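Local coordinates for MutT/nudix family protein (Deinococcus radiodurans, PDB 2W4E) that probably hydrolyses ADP-ribose with magnesium as cofactor, as a Nudix-family pyrophosphatase whose Nudix domain makes up most of this N-terminally truncated chain, at residues 6-12 against 36-41; 19-23 against 33-37; 68-72 against 83-87; 86-90 against 138-144. All coordinates share one frame; numbering follows the deposited sequence. Where two conformers were deposited one is given.

Interaction 1 (6-12 against 36-41); sequences RAVFILP and IVAGGV
Strands 6-12 and 37-40 run antiparallel, their axes 4.6 Å apart at closest and 165° between directions, with Val8 facing Gly39 and Ile10 facing Val37 as hydrogen-bonded pairs. Ile10 N reaches Val37 O at 2.8 Å, whereas the return bond from Val37 N to Ile10 O is longer and bent, 136° at the hydrogen. Val41 N closes the far end on Arg6 O, and one water joins Arg6 N to Val41 O. Phe9 and Ala38 form the non-hydrogen-bonded pair between these rungs. The methyl CB of Ala38 sits squarely over the Phe9 ring, 3.5 Å from its centroid, a CH-pi contact, while Ile36 CG1 approaches the edge of the same ring. On the other face Ile10 CD1 meets Val37 CG1 at 4.0 Å, and Val37 CG2 touches Pro12 CG at 3.8 Å. With CG1 anti to the backbone N (chi1 174°), Val37 divides its two methyls between these partners. Beside Arg6 O, Val41 CG1 lies over one face of the Arg6 guanidinium. Residues 39-60 match the Nudix box, so the pairing of Val8 with Gly39 takes in its first residue. Backbone polar groups thus satisfy each other, apolar side chains line both faces, and Ala38 N turns to Glu58 OE2.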
loop_
_atom_site.group_PDB
_atom_site.type_symbol
_atom_site.label_atom_id
_atom_site.label_comp_id
_atom_site.label_asym_id
_atom_site.label_seq_id
_atom_site.Cartn_x
_atom_site.Cartn_y
_atom_site.Cartn_z
ATOM N N ARG A 6 -8.735 -14.816 0.133
ATOM C CA ARG A 6 -7.438 -14.341 -0.353
ATOM C C ARG A 6 -7.595 -13.819 -1.775
ATOM O O ARG A 6 -8.404 -14.338 -2.531
ATOM C CB ARG A 6 -6.407 -15.476 -0.346
ATOM C CG ARG A 6 -6.206 -16.152 1.012
ATOM C CD ARG A 6 -5.183 -17.294 0.987
ATOM N NE ARG A 6 -5.652 -18.471 0.238
ATOM C CZ ARG A 6 -4.863 -19.423 -0.271
ATOM N NH1 ARG A 6 -3.539 -19.370 -0.135
ATOM N NH2 ARG A 6 -5.407 -20.433 -0.939
ATOM N N ALA A 7 -6.808 -12.805 -2.147
ATOM C CA ALA A 7 -6.708 -12.406 -3.550
ATOM C C ALA A 7 -5.227 -12.253 -3.849
ATOM O O ALA A 7 -4.417 -11.984 -2.935
ATOM C CB ALA A 7 -7.441 -11.094 -3.781
ATOM N N VAL A 8 -4.882 -12.414 -5.122
ATOM C CA VAL A 8 -3.511 -12.273 -5.584
ATOM C C VAL A 8 -3.395 -11.016 -6.436
ATOM O O VAL A 8 -4.326 -10.682 -7.153
ATOM C CB VAL A 8 -3.074 -13.556 -6.338
ATOM C CG1 VAL A 8 -3.952 -13.806 -7.569
ATOM C CG2 VAL A 8 -1.632 -13.467 -6.687
ATOM N N PHE A 9 -2.294 -10.275 -6.286
ATOM C CA PHE A 9 -2.068 -9.073 -7.073
ATOM C C PHE A 9 -0.761 -9.325 -7.787
ATOM O O PHE A 9 0.196 -9.813 -7.192
ATOM C CB PHE A 9 -1.962 -7.834 -6.171
ATOM C CG PHE A 9 -3.289 -7.246 -5.814
ATOM C CD1 PHE A 9 -3.691 -6.026 -6.354
ATOM C CD2 PHE A 9 -4.160 -7.928 -4.960
ATOM C CE1 PHE A 9 -4.966 -5.482 -6.064
ATOM C CE2 PHE A 9 -5.424 -7.394 -4.675
ATOM C CZ PHE A 9 -5.817 -6.168 -5.231
ATOM N N ILE A 10 -0.734 -9.006 -9.066
ATOM C CA ILE A 10 0.409 -9.280 -9.916
ATOM C C ILE A 10 0.854 -8.047 -10.651
ATOM O O ILE A 10 0.105 -7.488 -11.496
ATOM C CB ILE A 10 0.086 -10.373 -11.000
ATOM C CG1 ILE A 10 -0.379 -11.686 -10.366
ATOM C CG2 ILE A 10 1.347 -10.633 -11.889
ATOM C CD1 ILE A 10 -1.864 -11.810 -10.318
ATOM N N LEU A 11 2.092 -7.656 -10.405
ATOM C CA LEU A 11 2.719 -6.635 -11.224
ATOM C C LEU A 11 3.474 -7.321 -12.393
ATOM O O LEU A 11 4.526 -7.903 -12.183
ATOM C CB LEU A 11 3.684 -5.791 -10.369
ATOM C CG LEU A 11 4.633 -4.825 -11.119
ATOM C CD1 LEU A 11 3.799 -3.864 -12.024
ATOM C CD2 LEU A 11 5.457 -4.060 -10.035
ATOM N N PRO A 12 2.934 -7.263 -13.626
ATOM C CA PRO A 12 3.545 -7.999 -14.720
ATOM C C PRO A 12 4.533 -7.088 -15.462
ATOM O O PRO A 12 4.184 -5.934 -15.813
ATOM C CB PRO A 12 2.330 -8.313 -15.634
ATOM C CG PRO A 12 1.136 -7.715 -14.952
ATOM C CD PRO A 12 1.720 -6.597 -14.126
ATOM N N ILE A 36 -2.866 -2.684 -11.248
ATOM C CA ILE A 36 -2.166 -3.926 -11.696
ATOM C C ILE A 36 -3.190 -5.080 -11.809
ATOM O O ILE A 36 -4.381 -4.874 -11.552
ATOM C CB ILE A 36 -0.946 -4.283 -10.783
ATOM C CG1 ILE A 36 -1.384 -4.579 -9.344
ATOM C CG2 ILE A 36 0.141 -3.151 -10.827
ATOM C CD1 ILE A 36 -0.209 -5.234 -8.482
ATOM N N VAL A 37 -2.750 -6.270 -12.234
ATOM C CA VAL A 37 -3.618 -7.436 -12.384
ATOM C C VAL A 37 -4.001 -7.966 -11.025
ATOM O O VAL A 37 -3.169 -7.969 -10.123
ATOM C CB VAL A 37 -2.895 -8.549 -13.230
ATOM C CG1 VAL A 37 -3.711 -9.842 -13.270
ATOM C CG2 VAL A 37 -2.651 -8.035 -14.656
ATOM N N ALA A 38 -5.246 -8.417 -10.857
ATOM C CA ALA A 38 -5.643 -8.979 -9.573
ATOM C C ALA A 38 -6.920 -9.787 -9.688
ATOM O O ALA A 38 -7.715 -9.571 -10.604
ATOM C CB ALA A 38 -5.840 -7.840 -8.530
ATOM N N GLY A 39 -7.131 -10.685 -8.729
ATOM C CA GLY A 39 -8.344 -11.492 -8.657
ATOM C C GLY A 39 -8.351 -12.391 -7.428
ATOM O O GLY A 39 -7.305 -12.654 -6.827
ATOM N N GLY A 40 -9.537 -12.881 -7.067
ATOM C CA GLY A 40 -9.658 -13.760 -5.893
ATOM C C GLY A 40 -8.999 -15.097 -6.150
ATOM O O GLY A 40 -8.946 -15.546 -7.294
ATOM N N VAL A 41 -8.494 -15.729 -5.088
ATOM C CA VAL A 41 -7.907 -17.063 -5.178
ATOM C C VAL A 41 -9.048 -18.067 -4.968
ATOM O O VAL A 41 -9.775 -17.961 -3.983
ATOM C CB VAL A 41 -6.819 -17.268 -4.094
ATOM C CG1 VAL A 41 -6.238 -18.680 -4.117
ATOM C CG2 VAL A 41 -5.697 -16.213 -4.221
HETATM O O HOH W 1 -10.318 -16.491 -1.378
#

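Interaction 2 (19-23 against 33-37); sequences AVLIR and ITEIV
Ile22 and Glu35 form the hydrogen-bonded pair of this antiparallel contact: Ile22 N reaches Glu35 O at 2.9 Å and 177°, and Glu35 N returns to Ile22 O at 2.8 Å. The packing is close beside this pair. Ile22 CG1 lies 3.5 Å from Glu35 O and 4.0 Å from Glu35 CB because it occupies the place between the backbone N and the carbonyl carbon (chi1 57°), from which CD1 extends to Ile36 O at 3.8 Å. An alanine here would keep the backbone pair but would probably leave a gap beside Glu35 CB and Ile36 O. Across the sheet, the two methyls of Leu21 part, CD1 meeting Thr34 CG2 at 3.7 Å and CD2 meeting Ile36 CG2 at 3.8 Å. The looser margin is the partly exposed pair Arg23 and Thr34, whose side chains run alongside each other in the same direction; Thr34 OG1 stands near the guanidinium plane, 4.1 Å from Arg23 NE. The buried carboxylate of Glu35 is held by a salt bridge from OE2 to Arg26 NE. The hairpin of strands 18-26 and 31-35 lies with strand 104-110 along the other side of 18-26, helix 47-59 against Ile22, and Pro76 of the second subunit against Glu35.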
loop_
_atom_site.group_PDB
_atom_site.type_symbol
_atom_site.label_atom_id
_atom_site.label_comp_id
_atom_site.label_asym_id
_atom_site.label_seq_id
_atom_site.Cartn_x
_atom_site.Cartn_y
_atom_site.Cartn_z
ATOM N N ALA A 19 5.629 -2.209 -17.655
ATOM C CA ALA A 19 4.602 -2.770 -16.780
ATOM C C ALA A 19 3.348 -3.003 -17.603
ATOM O O ALA A 19 2.999 -2.190 -18.460
ATOM C CB ALA A 19 4.300 -1.807 -15.627
ATOM N N VAL A 20 2.658 -4.094 -17.330
ATOM C CA VAL A 20 1.382 -4.342 -17.953
ATOM C C VAL A 20 0.258 -4.008 -16.972
ATOM O O VAL A 20 -0.065 -4.834 -16.114
ATOM C CB VAL A 20 1.259 -5.797 -18.455
ATOM C CG1 VAL A 20 -0.068 -5.983 -19.230
ATOM C CG2 VAL A 20 2.499 -6.150 -19.335
ATOM N N LEU A 21 -0.319 -2.814 -17.121
ATOM C CA LEU A 21 -1.419 -2.353 -16.265
ATOM C C LEU A 21 -2.771 -2.537 -16.920
ATOM O O LEU A 21 -2.856 -2.839 -18.094
ATOM C CB LEU A 21 -1.238 -0.865 -15.908
ATOM C CG LEU A 21 0.159 -0.530 -15.419
ATOM C CD1 LEU A 21 0.302 0.950 -14.982
ATOM C CD2 LEU A 21 0.461 -1.469 -14.235
ATOM N N ILE A 22 -3.828 -2.341 -16.144
ATOM C CA ILE A 22 -5.181 -2.282 -16.682
ATOM C C ILE A 22 -5.913 -1.020 -16.219
ATOM O O ILE A 22 -5.577 -0.451 -15.163
ATOM C CB ILE A 22 -6.022 -3.502 -16.287
ATOM C CG1 ILE A 22 -6.080 -3.636 -14.750
ATOM C CG2 ILE A 22 -5.480 -4.773 -16.971
ATOM C CD1 ILE A 22 -7.006 -4.731 -14.260
ATOM N N ARG A 23 -6.886 -0.581 -17.020
ATOM C CA ARG A 23 -7.830 0.465 -16.579
ATOM C C ARG A 23 -9.123 -0.273 -16.501
ATOM O O ARG A 23 -9.624 -0.799 -17.491
ATOM C CB ARG A 23 -7.927 1.693 -17.516
ATOM C CG ARG A 23 -6.625 2.535 -17.630
ATOM C CD ARG A 23 -6.850 3.946 -18.241
ATOM N NE ARG A 23 -5.551 4.574 -18.542
ATOM C CZ ARG A 23 -5.029 4.731 -19.759
ATOM N NH1 ARG A 23 -5.680 4.321 -20.838
ATOM N NH2 ARG A 23 -3.832 5.298 -19.902
ATOM N N ILE A 33 -10.031 3.154 -13.324
ATOM C CA ILE A 33 -8.856 3.495 -12.538
ATOM C C ILE A 33 -7.723 2.545 -12.933
ATOM O O ILE A 33 -7.968 1.378 -13.257
ATOM C CB ILE A 33 -9.148 3.497 -10.997
ATOM C CG1 ILE A 33 -7.872 3.801 -10.190
ATOM C CG2 ILE A 33 -9.830 2.185 -10.560
ATOM C CD1 ILE A 33 -8.067 4.182 -8.712
ATOM N N THR A 34 -6.504 3.081 -12.946
ATOM C CA THR A 34 -5.290 2.346 -13.298
ATOM C C THR A 34 -4.926 1.382 -12.156
ATOM O O THR A 34 -4.765 1.806 -10.977
ATOM C CB THR A 34 -4.110 3.329 -13.543
ATOM O OG1 THR A 34 -4.480 4.209 -14.597
ATOM C CG2 THR A 34 -2.878 2.578 -14.010
ATOM N N GLU A 35 -4.831 0.104 -12.502
ATOM C CA GLU A 35 -4.535 -0.956 -11.544
ATOM C C GLU A 35 -3.520 -1.935 -12.125
ATOM O O GLU A 35 -3.335 -2.007 -13.353
ATOM C CB GLU A 35 -5.809 -1.735 -11.210
ATOM C CG GLU A 35 -6.911 -0.871 -10.586
ATOM C CD GLU A 35 -8.194 -1.643 -10.370
ATOM O OE1 GLU A 35 -8.470 -2.587 -11.156
ATOM O OE2 GLU A 35 -8.922 -1.314 -9.419
ATOM N N ILE A 36 -2.866 -2.684 -11.248
ATOM C CA ILE A 36 -2.166 -3.926 -11.696
ATOM C C ILE A 36 -3.190 -5.080 -11.809
ATOM O O ILE A 36 -4.381 -4.874 -11.552
ATOM C CB ILE A 36 -0.946 -4.283 -10.783
ATOM C CG1 ILE A 36 -1.384 -4.579 -9.344
ATOM C CG2 ILE A 36 0.141 -3.151 -10.827
ATOM C CD1 ILE A 36 -0.209 -5.234 -8.482
ATOM N N VAL A 37 -2.750 -6.270 -12.234
ATOM C CA VAL A 37 -3.618 -7.436 -12.384
ATOM C C VAL A 37 -4.001 -7.966 -11.025
ATOM O O VAL A 37 -3.169 -7.969 -10.123
ATOM C CB VAL A 37 -2.895 -8.549 -13.230
ATOM C CG1 VAL A 37 -3.711 -9.842 -13.270
ATOM C CG2 VAL A 37 -2.651 -8.035 -14.656
#

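Interaction 3 (68-72 against 83-87); sequences PLPGF and FYPLL
Phe72 and Phe83 meet as an offset edge-to-face pair, the edge of Phe83 directed at the face of Phe72, with planes at 79° and centroids 5.8 Å apart. Phe83 CB stands over that face too, displaced toward the rim, in a CH-pi contact 3.9 Å from the ring centroid. Phe72 comes to this place with CG between its backbone N and carbonyl carbon (chi1 60°), which turns the ring back across the strand and brings Pro85 CG to its edge, 4.0 Å from CE2. A serine in its place would probably leave Phe83 CB and Pro85 CG without their aromatic neighbour and open a gap between them. Pro85 is wedged among loop atoms: its CG lies 3.9 Å from Leu69 CB and 3.2 Å from Pro70 O. Backbone bonds tie the two ends, reciprocally between Phe72 and Phe83 (Phe83 N to Phe72 O, 2.8 Å) and singly from Leu69 N to Pro85 O at 2.9 Å. Between Pro68-Leu86 and Phe72-Phe83 the register slips by one residue. The arrangement is that of an interrupted antiparallel ladder: the chain leaving strand 65-68 loops away from strand 82-93 and pairs with it again at Phe83, on the side away from strand 6-14.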
loop_
_atom_site.group_PDB
_atom_site.type_symbol
_atom_site.label_atom_id
_atom_site.label_comp_id
_atom_site.label_asym_id
_atom_site.label_seq_id
_atom_site.Cartn_x
_atom_site.Cartn_y
_atom_site.Cartn_z
ATOM N N PRO A 68 7.618 -13.601 -5.163
ATOM C CA PRO A 68 6.572 -13.259 -4.198
ATOM C C PRO A 68 6.977 -12.065 -3.366
ATOM O O PRO A 68 8.140 -11.894 -3.060
ATOM C CB PRO A 68 6.458 -14.527 -3.289
ATOM C CG PRO A 68 7.189 -15.617 -4.002
ATOM C CD PRO A 68 8.265 -14.891 -4.844
ATOM N N LEU A 69 6.016 -11.232 -3.001
ATOM C CA LEU A 69 6.316 -10.015 -2.194
ATOM C C LEU A 69 5.482 -10.078 -0.925
ATOM O O LEU A 69 4.586 -10.907 -0.845
ATOM C CB LEU A 69 5.940 -8.779 -2.990
ATOM C CG LEU A 69 6.799 -8.548 -4.233
ATOM C CD1 LEU A 69 6.084 -7.486 -5.080
ATOM C CD2 LEU A 69 8.228 -8.163 -3.885
ATOM N N PRO A 70 5.747 -9.206 0.075
ATOM C CA PRO A 70 5.012 -9.386 1.361
ATOM C C PRO A 70 3.474 -9.238 1.281
ATOM O O PRO A 70 2.985 -8.185 0.878
ATOM C CB PRO A 70 5.597 -8.290 2.267
ATOM C CG PRO A 70 7.041 -8.110 1.699
ATOM C CD PRO A 70 6.919 -8.312 0.199
ATOM N N GLY A 71 2.736 -10.250 1.731
ATOM C CA GLY A 71 1.274 -10.158 1.891
ATOM C C GLY A 71 0.808 -9.023 2.817
ATOM O O GLY A 71 1.572 -8.576 3.682
ATOM N N PHE A 72 -0.406 -8.516 2.617
ATOM C CA PHE A 72 -0.937 -7.413 3.473
ATOM C C PHE A 72 -2.452 -7.467 3.573
ATOM O O PHE A 72 -3.093 -8.004 2.683
ATOM C CB PHE A 72 -0.504 -5.995 2.991
ATOM C CG PHE A 72 -0.962 -5.638 1.571
ATOM C CD1 PHE A 72 -2.101 -4.845 1.372
ATOM C CD2 PHE A 72 -0.215 -6.032 0.447
ATOM C CE1 PHE A 72 -2.554 -4.496 0.080
ATOM C CE2 PHE A 72 -0.679 -5.673 -0.903
ATOM C CZ PHE A 72 -1.814 -4.885 -1.051
ATOM N N PHE A 83 -4.273 -9.789 0.858
ATOM C CA PHE A 83 -3.821 -9.581 -0.512
ATOM C C PHE A 83 -2.384 -10.052 -0.586
ATOM O O PHE A 83 -1.555 -9.631 0.217
ATOM C CB PHE A 83 -3.923 -8.069 -0.850
ATOM C CG PHE A 83 -5.319 -7.623 -1.190
ATOM C CD1 PHE A 83 -6.400 -8.520 -1.084
ATOM C CD2 PHE A 83 -5.576 -6.299 -1.555
ATOM C CE1 PHE A 83 -7.677 -8.131 -1.392
ATOM C CE2 PHE A 83 -6.858 -5.879 -1.875
ATOM C CZ PHE A 83 -7.917 -6.756 -1.796
ATOM N N TYR A 84 -2.102 -10.949 -1.535
ATOM C CA TYR A 84 -0.761 -11.443 -1.776
ATOM C C TYR A 84 -0.168 -10.880 -3.058
ATOM O O TYR A 84 -0.595 -11.255 -4.159
ATOM C CB TYR A 84 -0.747 -12.987 -1.831
ATOM C CG TYR A 84 -1.011 -13.597 -0.487
ATOM C CD1 TYR A 84 0.008 -13.729 0.451
ATOM C CD2 TYR A 84 -2.297 -14.031 -0.147
ATOM C CE1 TYR A 84 -0.237 -14.280 1.704
ATOM C CE2 TYR A 84 -2.551 -14.595 1.116
ATOM C CZ TYR A 84 -1.521 -14.699 2.019
ATOM O OH TYR A 84 -1.790 -15.231 3.248
ATOM N N PRO A 85 0.816 -9.978 -2.935
ATOM C CA PRO A 85 1.381 -9.410 -4.165
ATOM C C PRO A 85 2.518 -10.252 -4.752
ATOM O O PRO A 85 3.286 -10.866 -3.986
ATOM C CB PRO A 85 1.865 -8.019 -3.734
ATOM C CG PRO A 85 2.185 -8.153 -2.265
ATOM C CD PRO A 85 1.277 -9.288 -1.726
ATOM N N LEU A 86 2.574 -10.354 -6.090
ATOM C CA LEU A 86 3.726 -10.954 -6.768
ATOM C C LEU A 86 4.242 -10.071 -7.910
ATOM O O LEU A 86 3.445 -9.437 -8.656
ATOM C CB LEU A 86 3.449 -12.392 -7.277
ATOM C CG LEU A 86 3.188 -13.461 -6.173
ATOM C CD1 LEU A 86 1.725 -13.639 -6.006
ATOM C CD2 LEU A 86 3.856 -14.831 -6.476
ATOM N N LEU A 87 5.557 -10.074 -8.063
ATOM C CA LEU A 87 6.185 -9.526 -9.262
ATOM C C LEU A 87 6.380 -10.628 -10.340
ATOM O O LEU A 87 7.078 -11.635 -10.105
ATOM C CB LEU A 87 7.519 -8.933 -8.882
ATOM C CG LEU A 87 8.413 -8.466 -10.032
ATOM C CD1 LEU A 87 7.719 -7.295 -10.833
ATOM C CD2 LEU A 87 9.745 -8.004 -9.455
#

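Interaction 4 (86-90 against 138-144); sequences LLALG and ELTRRGL
A leucine methyl lying over the face of a charged guanidinium marks this contact: Leu89 CD1 lies 3.6 Å above the plane of the Arg142 group, over its centre, the two side chains approaching from opposite directions. The guanidinium is held in its plane by Glu138, whose OE2 takes both Arg142 NE, at 2.6 Å, and Arg142 NH2, at 3.0 Å, and from NH1 by a salt bridge to Glu65. The NE bond uses the anti lone pair of OE2, while NH2 comes from above the carboxylate plane. OE1 of Glu138 receives Arg141 NH2 in a second salt bridge, so the carboxylate's charge is probably balanced by two arginines. Its aliphatic part meets the strand instead: Glu138 CG, anti to the backbone N (chi1 -166°), touches Leu87 CD2 at 3.6 Å. Leu139 CD2 lies 4.0 Å from Leu87 CD1 and 3.9 Å from Leu89 CD2. Gly143, with positive phi, ends the helix in a Schellman motif (Leu144 N to Leu139 O, Gly143 N to Thr140 O), and Leu144 CD1 beyond it reaches Leu89 CD2. Here the C-terminal end of helix 126-141 lies against strand 82-93, with Glu65 on strand 65-68, and Leu139 and Leu144 meet Leu111 of helix 111-120.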
loop_
_atom_site.group_PDB
_atom_site.type_symbol
_atom_site.label_atom_id
_atom_site.label_comp_id
_atom_site.label_asym_id
_atom_site.label_seq_id
_atom_site.Cartn_x
_atom_site.Cartn_y
_atom_site.Cartn_z
ATOM N N LEU A 86 2.574 -10.354 -6.090
ATOM C CA LEU A 86 3.726 -10.954 -6.768
ATOM C C LEU A 86 4.242 -10.071 -7.910
ATOM O O LEU A 86 3.445 -9.437 -8.656
ATOM C CB LEU A 86 3.449 -12.392 -7.277
ATOM C CG LEU A 86 3.188 -13.461 -6.173
ATOM C CD1 LEU A 86 1.725 -13.639 -6.006
ATOM C CD2 LEU A 86 3.856 -14.831 -6.476
ATOM N N LEU A 87 5.557 -10.074 -8.063
ATOM C CA LEU A 87 6.185 -9.526 -9.262
ATOM C C LEU A 87 6.380 -10.628 -10.340
ATOM O O LEU A 87 7.078 -11.635 -10.105
ATOM C CB LEU A 87 7.519 -8.933 -8.882
ATOM C CG LEU A 87 8.413 -8.466 -10.032
ATOM C CD1 LEU A 87 7.719 -7.295 -10.833
ATOM C CD2 LEU A 87 9.745 -8.004 -9.455
ATOM N N ALA A 88 5.775 -10.438 -11.503
ATOM C CA ALA A 88 5.965 -11.372 -12.636
ATOM C C ALA A 88 6.928 -10.753 -13.687
ATOM O O ALA A 88 6.730 -9.618 -14.156
ATOM C CB ALA A 88 4.599 -11.743 -13.258
ATOM N N LEU A 89 7.975 -11.497 -14.050
ATOM C CA LEU A 89 8.991 -10.976 -14.984
ATOM C C LEU A 89 8.959 -11.747 -16.288
ATOM O O LEU A 89 8.348 -12.844 -16.370
ATOM C CB LEU A 89 10.394 -11.046 -14.339
ATOM C CG LEU A 89 10.308 -10.228 -13.031
ATOM C CD1 LEU A 89 11.224 -10.715 -11.957
ATOM C CD2 LEU A 89 10.467 -8.690 -13.262
ATOM N N GLY A 90 9.610 -11.196 -17.309
ATOM C CA GLY A 90 9.651 -11.900 -18.604
ATOM C C GLY A 90 8.276 -12.130 -19.215
ATOM O O GLY A 90 8.071 -13.101 -19.945
ATOM N N GLU A 138 13.690 -4.858 -6.053
ATOM C CA GLU A 138 13.903 -5.923 -7.071
ATOM C C GLU A 138 14.109 -5.403 -8.507
ATOM O O GLU A 138 15.027 -5.829 -9.208
ATOM C CB GLU A 138 12.737 -6.924 -7.017
ATOM C CG GLU A 138 12.952 -8.212 -7.746
ATOM C CD GLU A 138 14.050 -9.131 -7.141
ATOM O OE1 GLU A 138 14.063 -9.417 -5.922
ATOM O OE2 GLU A 138 14.903 -9.584 -7.914
ATOM N N LEU A 139 13.243 -4.501 -8.972
ATOM C CA LEU A 139 13.374 -4.035 -10.366
ATOM C C LEU A 139 14.643 -3.201 -10.600
ATOM O O LEU A 139 15.238 -3.200 -11.700
ATOM C CB LEU A 139 12.114 -3.253 -10.766
ATOM C CG LEU A 139 10.815 -4.116 -10.780
ATOM C CD1 LEU A 139 9.586 -3.205 -10.857
ATOM C CD2 LEU A 139 10.864 -5.047 -11.975
ATOM N N THR A 140 15.041 -2.471 -9.566
ATOM C CA THR A 140 16.246 -1.618 -9.642
ATOM C C THR A 140 17.487 -2.493 -9.667
ATOM O O THR A 140 18.379 -2.272 -10.457
ATOM C CB THR A 140 16.321 -0.688 -8.429
ATOM O OG1 THR A 140 15.068 0.013 -8.308
ATOM C CG2 THR A 140 17.491 0.314 -8.590
ATOM N N ARG A 141 17.519 -3.492 -8.801
ATOM C CA ARG A 141 18.625 -4.456 -8.765
ATOM C C ARG A 141 18.847 -5.184 -10.084
ATOM O O ARG A 141 19.987 -5.356 -10.510
ATOM C CB ARG A 141 18.414 -5.461 -7.651
ATOM C CG ARG A 141 18.549 -4.814 -6.301
ATOM C CD ARG A 141 18.656 -5.828 -5.180
ATOM N NE ARG A 141 17.446 -6.630 -4.987
ATOM C CZ ARG A 141 16.449 -6.344 -4.142
ATOM N NH1 ARG A 141 16.468 -5.235 -3.405
ATOM N NH2 ARG A 141 15.416 -7.178 -4.028
ATOM N N ARG A 142 17.765 -5.557 -10.755
ATOM C CA ARG A 142 17.854 -6.206 -12.072
ATOM C C ARG A 142 18.128 -5.234 -13.235
ATOM O O ARG A 142 18.287 -5.672 -14.386
ATOM C CB ARG A 142 16.561 -6.975 -12.352
ATOM C CG ARG A 142 16.364 -8.154 -11.446
ATOM C CD ARG A 142 14.956 -8.689 -11.577
ATOM N NE ARG A 142 14.734 -9.687 -10.545
ATOM C CZ ARG A 142 14.679 -10.993 -10.779
ATOM N NH1 ARG A 142 14.794 -11.436 -12.016
ATOM N NH2 ARG A 142 14.471 -11.848 -9.784
ATOM N N GLY A 143 18.164 -3.929 -12.939
ATOM C CA GLY A 143 18.341 -2.878 -13.960
ATOM C C GLY A 143 17.147 -2.696 -14.874
ATOM O O GLY A 143 17.291 -2.136 -15.964
ATOM N N LEU A 144 15.963 -3.171 -14.460
ATOM C CA LEU A 144 14.740 -2.984 -15.265
ATOM C C LEU A 144 14.158 -1.585 -15.047
ATOM O O LEU A 144 13.494 -1.018 -15.929
ATOM C CB LEU A 144 13.685 -4.050 -14.933
ATOM C CG LEU A 144 13.967 -5.449 -15.495
ATOM C CD1 LEU A 144 13.146 -6.529 -14.779
ATOM C CD2 LEU A 144 13.771 -5.506 -17.022
#

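The mixed sheet joins three of the contacts. Interaction 1 pairs strand 6-14 with 37-40, and the other side of 6-14 meets strand 82-93, used by interactions 3 and 4, through backbone contacts such as Phe9 O to Leu86 N at 2.7 Å. Interaction 2 belongs to the separate three-stranded antiparallel sheet, yet shares Ile36 and Val37 with interaction 1, their centres about 11 Å apart. Interactions 3 and 4 share Leu86 and Leu87, with centres about 14 Å apart. Along the chain, interactions 1 and 2 close on the same stretch before 3 opens, and 4 reaches the C-terminal helix. Interactions 2 and 3, centres about 16 Å apart on opposite sides of the chain's centre, both touch the second subunit.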